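Proteolytically activated form of PPO4 Tyrosinase (PDB 4OUA) uses a pair of copper ions to hydroxylate monophenols and oxidise the resulting o-diphenols to reactive o-quinones, the initial step of melanin synthesis. Local coordinates at residues K150-N153 against T157-T160; H235-D240 against P305-S310; N284-L289 against L347-P352. All coordinates share one frame; numbering follows the deposited sequence.

Interaction 1: residues K150-N153 against T157-T160; sequences KITN and TKIT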
loop_
_atom_site.group_PDB
_atom_site.type_symbol
_atom_site.label_atom_id
_atom_site.label_comp_id
_atom_site.label_asym_id
_atom_site.label_seq_id
_atom_site.Cartn_x
_atom_site.Cartn_y
_atom_site.Cartn_z
ATOM N N LYS A 150 3.979 -8.473 -20.927
ATOM C CA LYS A 150 3.052 -8.410 -22.051
ATOM C C LYS A 150 1.817 -7.573 -21.732
ATOM O O LYS A 150 1.102 -7.839 -20.764
ATOM C CB LYS A 150 2.617 -9.817 -22.467
ATOM C CG LYS A 150 3.736 -10.712 -22.968
ATOM C CD LYS A 150 3.192 -12.084 -23.341
ATOM C CE LYS A 150 4.291 -13.014 -23.827
ATOM N NZ LYS A 150 3.758 -14.371 -24.135
ATOM N N ILE A 151 1.566 -6.561 -22.556
ATOM C CA ILE A 151 0.348 -5.773 -22.443
ATOM C C ILE A 151 -0.294 -5.611 -23.814
ATOM O O ILE A 151 0.252 -6.060 -24.823
ATOM C CB ILE A 151 0.613 -4.383 -21.832
ATOM C CG1 ILE A 151 1.540 -3.570 -22.734
ATOM C CG2 ILE A 151 1.203 -4.516 -20.439
ATOM C CD1 ILE A 151 1.811 -2.173 -22.222
ATOM N N THR A 152 -1.463 -4.981 -23.845
ATOM C CA THR A 152 -2.139 -4.704 -25.104
ATOM C C THR A 152 -1.809 -3.292 -25.568
ATOM O O THR A 152 -1.945 -2.331 -24.808
ATOM C CB THR A 152 -3.664 -4.867 -24.980
ATOM O OG1 THR A 152 -3.980 -6.242 -24.730
ATOM C CG2 THR A 152 -4.354 -4.421 -26.258
ATOM N N ASN A 153 -1.364 -3.170 -26.814
ATOM C CA ASN A 153 -1.001 -1.872 -27.361
ATOM C C ASN A 153 -2.237 -1.038 -27.684
ATOM O O ASN A 153 -3.357 -1.550 -27.689
ATOM C CB ASN A 153 -0.136 -2.040 -28.607
ATOM C CG ASN A 153 0.889 -0.938 -28.748
ATOM O OD1 ASN A 153 0.785 0.107 -28.105
ATOM N ND2 ASN A 153 1.889 -1.164 -29.592
ATOM N N THR A 157 -2.925 -4.714 -30.595
ATOM C CA THR A 157 -1.885 -5.730 -30.707
ATOM C C THR A 157 -1.164 -5.914 -29.376
ATOM O O THR A 157 -1.086 -4.987 -28.569
ATOM C CB THR A 157 -0.857 -5.370 -31.797
ATOM O OG1 THR A 157 -0.212 -4.135 -31.465
ATOM C CG2 THR A 157 -1.542 -5.230 -33.146
ATOM N N LYS A 158 -0.641 -7.113 -29.150
ATOM C CA LYS A 158 0.061 -7.416 -27.909
ATOM C C LYS A 158 1.540 -7.065 -28.017
ATOM O O LYS A 158 2.235 -7.538 -28.915
ATOM C CB LYS A 158 -0.104 -8.894 -27.546
ATOM C CG LYS A 158 -1.552 -9.344 -27.436
ATOM C CD LYS A 158 -2.324 -8.481 -26.449
ATOM C CE LYS A 158 -3.782 -8.909 -26.360
ATOM N NZ LYS A 158 -4.482 -8.785 -27.669
ATOM N N ILE A 159 2.014 -6.231 -27.098
ATOM C CA ILE A 159 3.417 -5.836 -27.076
ATOM C C ILE A 159 4.054 -6.139 -25.726
ATOM O O ILE A 159 3.366 -6.510 -24.774
ATOM C CB ILE A 159 3.586 -4.342 -27.377
ATOM C CG1 ILE A 159 3.241 -3.511 -26.139
ATOM C CG2 ILE A 159 2.729 -3.943 -28.567
ATOM C CD1 ILE A 159 3.552 -2.038 -26.289
ATOM N N THR A 160 5.371 -5.980 -25.647
ATOM C CA THR A 160 6.086 -6.172 -24.392
ATOM C C THR A 160 6.910 -4.936 -24.052
ATOM O O THR A 160 7.833 -4.570 -24.782
ATOM C CB THR A 160 7.007 -7.406 -24.438
ATOM O OG1 THR A 160 8.044 -7.200 -25.405
ATOM C CG2 THR A 160 6.211 -8.650 -24.806
#
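Ile159 and Asn153 bury the most surface here, with Ile151 next, and together they are a worked example of a short hairpin giving its two faces different chemistry. The side chains of Asn153 and Ile159 cross at about a right angle. CD1 of Ile159 lies over the face of the Asn153 amide, 3.8 Å from its carbon CG, and CG2 of Ile159 comes in nearer the rim, by ND2 and by CB of Asn153, the latter at 3.4 Å. Ile159 serves two neighbours because its CG1 sits between the backbone N and the carbonyl carbon (chi1 78°): CG2 goes to Asn153, while CG1 meets CG1 of Ile151 at 3.8 Å.

Beneath these side chains Ile151 and Ile159 form an antiparallel hydrogen-bonded pair. Ile151 N gives a bond of 2.9 Å to Ile159 O, and Ile159 N returns one of the same kind to Ile151 O. A third bond, from Asn153 N to Thr157 O, closes the turn, where Thr157 OG1 is held by Asp155.

The other face carries Lys150, Thr152, Lys158 and Thr160. CG of Lys150 runs alongside CG2 of Thr160 at 3.7 Å. Lys158, bent at chi2 and chi4, passes its aliphatic chain beside Thr152 and brings NZ back to Gly156 O.

The antiparallel strands 148-152 and 158-162 lie over helix 25-39 by their isoleucine side: Ile151 touches Thr29 and Arg33, and Asn153 and Ile159 also reach Arg33. Separately, the backbone N of Thr152 bonds to Thr29 OG1.

Interaction 2: residues H235-D240 against P305-S310; sequences HGEFDD and PEREGS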
loop_
_atom_site.group_PDB
_atom_site.type_symbol
_atom_site.label_atom_id
_atom_site.label_comp_id
_atom_site.label_asym_id
_atom_site.label_seq_id
_atom_site.Cartn_x
_atom_site.Cartn_y
_atom_site.Cartn_z
ATOM N N HIS A 235 2.796 -1.858 16.780
ATOM C CA HIS A 235 3.728 -2.797 17.332
ATOM C C HIS A 235 4.500 -2.278 18.517
ATOM O O HIS A 235 4.957 -3.059 19.307
ATOM C CB HIS A 235 4.702 -3.240 16.259
ATOM C CG HIS A 235 5.509 -2.133 15.682
ATOM N ND1 HIS A 235 6.023 -2.170 14.415
ATOM C CD2 HIS A 235 5.889 -0.951 16.202
ATOM C CE1 HIS A 235 6.691 -1.061 14.183
ATOM N NE2 HIS A 235 6.621 -0.303 15.250
ATOM N N GLY A 236 4.643 -0.969 18.631
ATOM C CA GLY A 236 5.652 -0.354 19.464
ATOM C C GLY A 236 5.562 -0.914 20.823
ATOM O O GLY A 236 4.504 -1.353 21.152
ATOM N N GLU A 237 6.632 -0.943 21.605
ATOM C CA GLU A 237 7.989 -0.732 21.166
ATOM C C GLU A 237 8.581 -2.087 20.876
ATOM O O GLU A 237 9.485 -2.543 21.531
ATOM C CB GLU A 237 8.807 -0.023 22.240
ATOM C CG GLU A 237 8.381 1.392 22.581
ATOM C CD GLU A 237 7.274 1.458 23.603
ATOM O OE1 GLU A 237 6.785 0.394 24.018
ATOM O OE2 GLU A 237 6.896 2.569 23.993
ATOM N N PHE A 238 8.024 -2.726 19.873
ATOM C CA PHE A 238 8.430 -4.065 19.458
ATOM C C PHE A 238 8.421 -5.057 20.619
ATOM O O PHE A 238 9.256 -5.961 20.679
ATOM C CB PHE A 238 9.823 -4.024 18.824
ATOM C CG PHE A 238 9.936 -3.073 17.666
ATOM C CD1 PHE A 238 9.468 -3.427 16.411
ATOM C CD2 PHE A 238 10.515 -1.825 17.832
ATOM C CE1 PHE A 238 9.574 -2.553 15.344
ATOM C CE2 PHE A 238 10.624 -0.947 16.768
ATOM C CZ PHE A 238 10.153 -1.312 15.522
ATOM N N ASP A 239 7.475 -4.885 21.538
ATOM C CA ASP A 239 7.361 -5.773 22.688
ATOM C C ASP A 239 6.551 -7.020 22.345
ATOM O O ASP A 239 6.259 -7.277 21.179
ATOM C CB ASP A 239 6.735 -5.036 23.876
ATOM C CG ASP A 239 5.469 -4.290 23.503
ATOM O OD1 ASP A 239 4.677 -4.815 22.692
ATOM O OD2 ASP A 239 5.264 -3.173 24.023
ATOM N N ASP A 240 6.192 -7.793 23.366
ATOM C CA ASP A 240 5.472 -9.045 23.158
ATOM C C ASP A 240 3.963 -8.843 23.064
ATOM O O ASP A 240 3.274 -9.578 22.355
ATOM C CB ASP A 240 5.792 -10.035 24.281
ATOM C CG ASP A 240 7.017 -10.880 23.984
ATOM O OD1 ASP A 240 7.832 -10.472 23.128
ATOM O OD2 ASP A 240 7.164 -11.954 24.606
ATOM N N PRO A 305 -0.457 7.727 22.464
ATOM C CA PRO A 305 0.566 8.756 22.238
ATOM C C PRO A 305 1.368 8.560 20.953
ATOM O O PRO A 305 1.480 7.439 20.454
ATOM C CB PRO A 305 1.471 8.603 23.458
ATOM C CG PRO A 305 1.399 7.143 23.771
ATOM C CD PRO A 305 -0.011 6.713 23.436
ATOM N N GLU A 306 1.917 9.652 20.428
ATOM C CA GLU A 306 2.826 9.596 19.287
ATOM C C GLU A 306 4.247 9.339 19.770
ATOM O O GLU A 306 4.932 10.256 20.222
ATOM C CB GLU A 306 2.770 10.896 18.482
ATOM C CG GLU A 306 3.845 11.012 17.404
ATOM C CD GLU A 306 3.540 10.182 16.168
ATOM O OE1 GLU A 306 4.426 9.421 15.721
ATOM O OE2 GLU A 306 2.415 10.295 15.636
ATOM N N ARG A 307 4.690 8.091 19.673
ATOM C CA ARG A 307 5.984 7.701 20.224
ATOM C C ARG A 307 7.148 7.958 19.267
ATOM O O ARG A 307 8.148 8.561 19.654
ATOM C CB ARG A 307 5.950 6.228 20.638
ATOM C CG ARG A 307 5.262 6.003 21.980
ATOM C CD ARG A 307 5.012 4.531 22.269
ATOM N NE ARG A 307 3.834 4.026 21.571
ATOM C CZ ARG A 307 3.321 2.814 21.756
ATOM N NH1 ARG A 307 3.883 1.981 22.623
ATOM N NH2 ARG A 307 2.245 2.435 21.079
ATOM N N GLU A 308 7.023 7.508 18.022
ATOM C CA GLU A 308 8.086 7.715 17.040
ATOM C C GLU A 308 8.171 9.173 16.600
ATOM O O GLU A 308 9.237 9.787 16.657
ATOM C CB GLU A 308 7.881 6.821 15.817
ATOM C CG GLU A 308 8.117 5.344 16.069
ATOM C CD GLU A 308 8.443 4.587 14.795
ATOM O OE1 GLU A 308 8.805 5.239 13.792
ATOM O OE2 GLU A 308 8.339 3.342 14.796
ATOM N N GLY A 309 7.042 9.718 16.157
ATOM C CA GLY A 309 6.991 11.083 15.665
ATOM C C GLY A 309 6.875 11.129 14.154
ATOM O O GLY A 309 7.647 10.487 13.443
ATOM N N SER A 310 5.900 11.885 13.660
ATOM C CA SER A 310 5.695 12.037 12.225
ATOM C C SER A 310 5.374 13.494 11.916
ATOM O O SER A 310 5.157 14.287 12.827
ATOM C CB SER A 310 4.574 11.120 11.736
ATOM O OG SER A 310 3.328 11.514 12.281
#
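Two loops flanking the dicopper site meet where Arg307 faces Glu237 and Glu308 approaches His235, a case of surface charge set beside a buried polar network. Arg307 bends at chi3 (-80°) and presents NH1 to Glu237 OE2 in a salt bridge of 3.4 Å. The bond is weak though nearly straight. OE2 lies at the edge of the guanidinium, in its plane, while the carboxylate itself stands almost perpendicular to that plane, 83° away, so the two groups do not pair flat. CA of Gly236 covers one guanidinium face. An alanine in place of Arg307 would probably leave the Glu237 carboxylate without this cationic mate and uncover the backbone of Gly236.

The second pair is indirect. Glu308 OE2 comes to the edge of the His235 ring but stays 4.1 Å from NE2 of His235, and Ser82 OG joins them by hydrogen bonds to both. Asp251 takes ND1, so that both ring nitrogens are held, and Phe238 CE1 lies 3.4 Å above the plane of the His235 ring, offset toward the rim. Within its own loop, Glu306 OE1 accepts Gly309 N at 2.7 Å, a bond that spans the turn carrying Arg307 and Glu308.

Segment 235-240 lies in the loop between helix 229-233 and helix 246-258, which bears copper ligands His250 and His254; segment 305-310 runs from the end of strand 304-305 into the loop before strand 318-319, and lays Glu308 against the copper ligand His81.

Interaction 3: residues N284-L289 against L347-P352; sequences NVDRHL and LNYSYP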
loop_
_atom_site.group_PDB
_atom_site.type_symbol
_atom_site.label_atom_id
_atom_site.label_comp_id
_atom_site.label_asym_id
_atom_site.label_seq_id
_atom_site.Cartn_x
_atom_site.Cartn_y
_atom_site.Cartn_z
ATOM N N ASN A 284 -2.939 -5.030 0.645
ATOM C CA ASN A 284 -3.275 -6.269 1.328
ATOM C C ASN A 284 -3.332 -6.065 2.836
ATOM O O ASN A 284 -4.119 -6.707 3.530
ATOM C CB ASN A 284 -2.265 -7.363 0.976
ATOM C CG ASN A 284 -2.614 -8.700 1.593
ATOM O OD1 ASN A 284 -3.592 -9.339 1.201
ATOM N ND2 ASN A 284 -1.809 -9.137 2.555
ATOM N N VAL A 285 -2.485 -5.170 3.335
ATOM C CA VAL A 285 -2.523 -4.789 4.740
ATOM C C VAL A 285 -3.873 -4.164 5.056
ATOM O O VAL A 285 -4.420 -4.348 6.144
ATOM C CB VAL A 285 -1.400 -3.801 5.098
ATOM C CG1 VAL A 285 -1.630 -3.207 6.481
ATOM C CG2 VAL A 285 -0.045 -4.488 5.016
ATOM N N ASP A 286 -4.410 -3.428 4.089
ATOM C CA ASP A 286 -5.712 -2.800 4.242
ATOM C C ASP A 286 -6.819 -3.844 4.169
ATOM O O ASP A 286 -7.862 -3.698 4.806
ATOM C CB ASP A 286 -5.921 -1.728 3.173
ATOM C CG ASP A 286 -7.171 -0.909 3.409
ATOM O OD1 ASP A 286 -7.092 0.092 4.152
ATOM O OD2 ASP A 286 -8.231 -1.264 2.853
ATOM N N ARG A 287 -6.585 -4.898 3.392
ATOM C CA ARG A 287 -7.551 -5.982 3.270
ATOM C C ARG A 287 -7.667 -6.737 4.587
ATOM O O ARG A 287 -8.742 -7.210 4.953
ATOM C CB ARG A 287 -7.159 -6.942 2.146
ATOM C CG ARG A 287 -8.215 -7.994 1.844
ATOM C CD ARG A 287 -7.806 -8.876 0.678
ATOM N NE ARG A 287 -6.771 -9.829 1.058
ATOM C CZ ARG A 287 -6.999 -11.112 1.318
ATOM N NH1 ARG A 287 -8.228 -11.599 1.231
ATOM N NH2 ARG A 287 -5.997 -11.909 1.659
ATOM N N HIS A 288 -6.544 -6.848 5.290
ATOM C CA HIS A 288 -6.520 -7.472 6.605
ATOM C C HIS A 288 -7.406 -6.689 7.565
ATOM O O HIS A 288 -8.159 -7.267 8.350
ATOM C CB HIS A 288 -5.088 -7.549 7.142
ATOM C CG HIS A 288 -4.231 -8.551 6.433
ATOM N ND1 HIS A 288 -2.867 -8.626 6.617
ATOM C CD2 HIS A 288 -4.544 -9.527 5.546
ATOM C CE1 HIS A 288 -2.376 -9.602 5.874
ATOM N NE2 HIS A 288 -3.373 -10.163 5.214
ATOM N N LEU A 289 -7.310 -5.366 7.489
ATOM C CA LEU A 289 -8.126 -4.490 8.316
ATOM C C LEU A 289 -9.608 -4.699 8.025
ATOM O O LEU A 289 -10.428 -4.726 8.940
ATOM C CB LEU A 289 -7.738 -3.029 8.088
ATOM C CG LEU A 289 -8.442 -1.996 8.965
ATOM C CD1 LEU A 289 -8.205 -2.300 10.433
ATOM C CD2 LEU A 289 -7.959 -0.599 8.620
ATOM N N LEU A 347 -14.569 5.431 -0.091
ATOM C CA LEU A 347 -13.427 5.610 -0.977
ATOM C C LEU A 347 -13.588 4.763 -2.233
ATOM O O LEU A 347 -12.627 4.523 -2.962
ATOM C CB LEU A 347 -12.131 5.259 -0.246
ATOM C CG LEU A 347 -11.820 6.156 0.954
ATOM C CD1 LEU A 347 -10.754 5.534 1.842
ATOM C CD2 LEU A 347 -11.390 7.540 0.486
ATOM N N ASN A 348 -14.816 4.313 -2.471
ATOM C CA ASN A 348 -15.168 3.596 -3.692
ATOM C C ASN A 348 -14.354 2.331 -3.942
ATOM O O ASN A 348 -13.979 2.045 -5.079
ATOM C CB ASN A 348 -15.035 4.527 -4.899
ATOM C CG ASN A 348 -16.362 5.127 -5.318
ATOM O OD1 ASN A 348 -17.370 4.974 -4.627
ATOM N ND2 ASN A 348 -16.371 5.810 -6.457
ATOM N N TYR A 349 -14.086 1.568 -2.888
ATOM C CA TYR A 349 -13.387 0.302 -3.058
ATOM C C TYR A 349 -13.854 -0.750 -2.060
ATOM O O TYR A 349 -14.584 -0.451 -1.116
ATOM C CB TYR A 349 -11.872 0.504 -2.945
ATOM C CG TYR A 349 -11.350 0.654 -1.532
ATOM C CD1 TYR A 349 -10.886 -0.447 -0.825
ATOM C CD2 TYR A 349 -11.303 1.896 -0.915
ATOM C CE1 TYR A 349 -10.402 -0.319 0.463
ATOM C CE2 TYR A 349 -10.819 2.035 0.372
ATOM C CZ TYR A 349 -10.369 0.925 1.055
ATOM O OH TYR A 349 -9.886 1.058 2.337
ATOM N N SER A 350 -13.426 -1.985 -2.290
ATOM C CA SER A 350 -13.766 -3.106 -1.425
ATOM C C SER A 350 -12.946 -4.323 -1.830
ATOM O O SER A 350 -12.122 -4.246 -2.741
ATOM C CB SER A 350 -15.261 -3.418 -1.495
ATOM O OG SER A 350 -15.586 -4.535 -0.685
ATOM N N TYR A 351 -13.172 -5.447 -1.158
ATOM C CA TYR A 351 -12.413 -6.658 -1.449
ATOM C C TYR A 351 -13.336 -7.814 -1.805
ATOM O O TYR A 351 -14.443 -7.918 -1.277
ATOM C CB TYR A 351 -11.521 -7.023 -0.261
ATOM C CG TYR A 351 -10.546 -5.925 0.097
ATOM C CD1 TYR A 351 -9.314 -5.832 -0.535
ATOM C CD2 TYR A 351 -10.866 -4.970 1.051
ATOM C CE1 TYR A 351 -8.423 -4.824 -0.220
ATOM C CE2 TYR A 351 -9.981 -3.957 1.374
ATOM C CZ TYR A 351 -8.761 -3.890 0.735
ATOM O OH TYR A 351 -7.876 -2.885 1.051
ATOM N N PRO A 352 -12.877 -8.686 -2.713
ATOM C CA PRO A 352 -13.658 -9.812 -3.235
ATOM C C PRO A 352 -13.993 -10.857 -2.171
ATOM O O PRO A 352 -14.802 -11.750 -2.428
ATOM C CB PRO A 352 -12.742 -10.405 -4.312
ATOM C CG PRO A 352 -11.374 -9.975 -3.928
ATOM C CD PRO A 352 -11.531 -8.624 -3.307
#
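Tyr349 and Tyr351 converge on one carboxylate oxygen, OD2 of Asp286, and show how two alternate residues of an extended segment can grip a single point on a helix. Tyr349 OH donates to OD2 of Asp286 at 2.9 Å, reaching its syn side somewhat out of the carboxylate plane. Tyr351 OH donates to the same oxygen, which lies in the plane of the Tyr351 ring at its edge; the modelled separation is too short to be taken literally. With CG anti to the backbone N (chi1 -172°), Asp286 extends from the helix toward both phenols. Its other oxygen, OD1, makes a salt bridge with Arg91, so this buried negative charge is probably well compensated.

The tight packing continues over one face of Tyr351. CB of Arg287 stands 3.7 Å from the centroid of that ring, 21° off its normal, a CH-pi contact, and Arg287 CG reaches Tyr351 CD1 at 3.4 Å. Beyond the methylenes the guanidinium turns 60° from the ring plane and leaves it, held by polar partners: NE bonds to Asn284 OD1 at 3.2 Å, and salt bridges run to Asp353 and Asp132. The looser side is that of Ser350, partly exposed, which points away from the helix and packs against Asn14 of strand 13-14.

Tyr349-Ser350-Tyr351 matches the tyrosine motif found near the end of the catalytic domain in this family, and Arg15 makes a cation-pi contact with Tyr349. Asp286, which receives both phenols, sits close behind the dicopper site, its side chain about 6 Å from those of the ligands His282 and His90.

The three contacts follow depth in the fold. Interaction 3 is core: fully buried, it joins helix 277-295 to the segment around strand 349-350 by phenol-carboxylate bonds and ring packing. Interaction 2, about 24 Å away between centres, is partly buried and relies on a weak salt bridge and a serine-mediated polar link between loops. Interaction 3 lies on a helix that carries a copper ligand, interaction 2 in a loop leading into another, and their segments alternate along the chain. Interaction 1 is more peripheral, its centre about 46 Å from that of interaction 2 across the middle of the chain; it is local, a hairpin held by backbone bonds, with its isoleucines and Asn153 toward helix 25-39. No two of them touch.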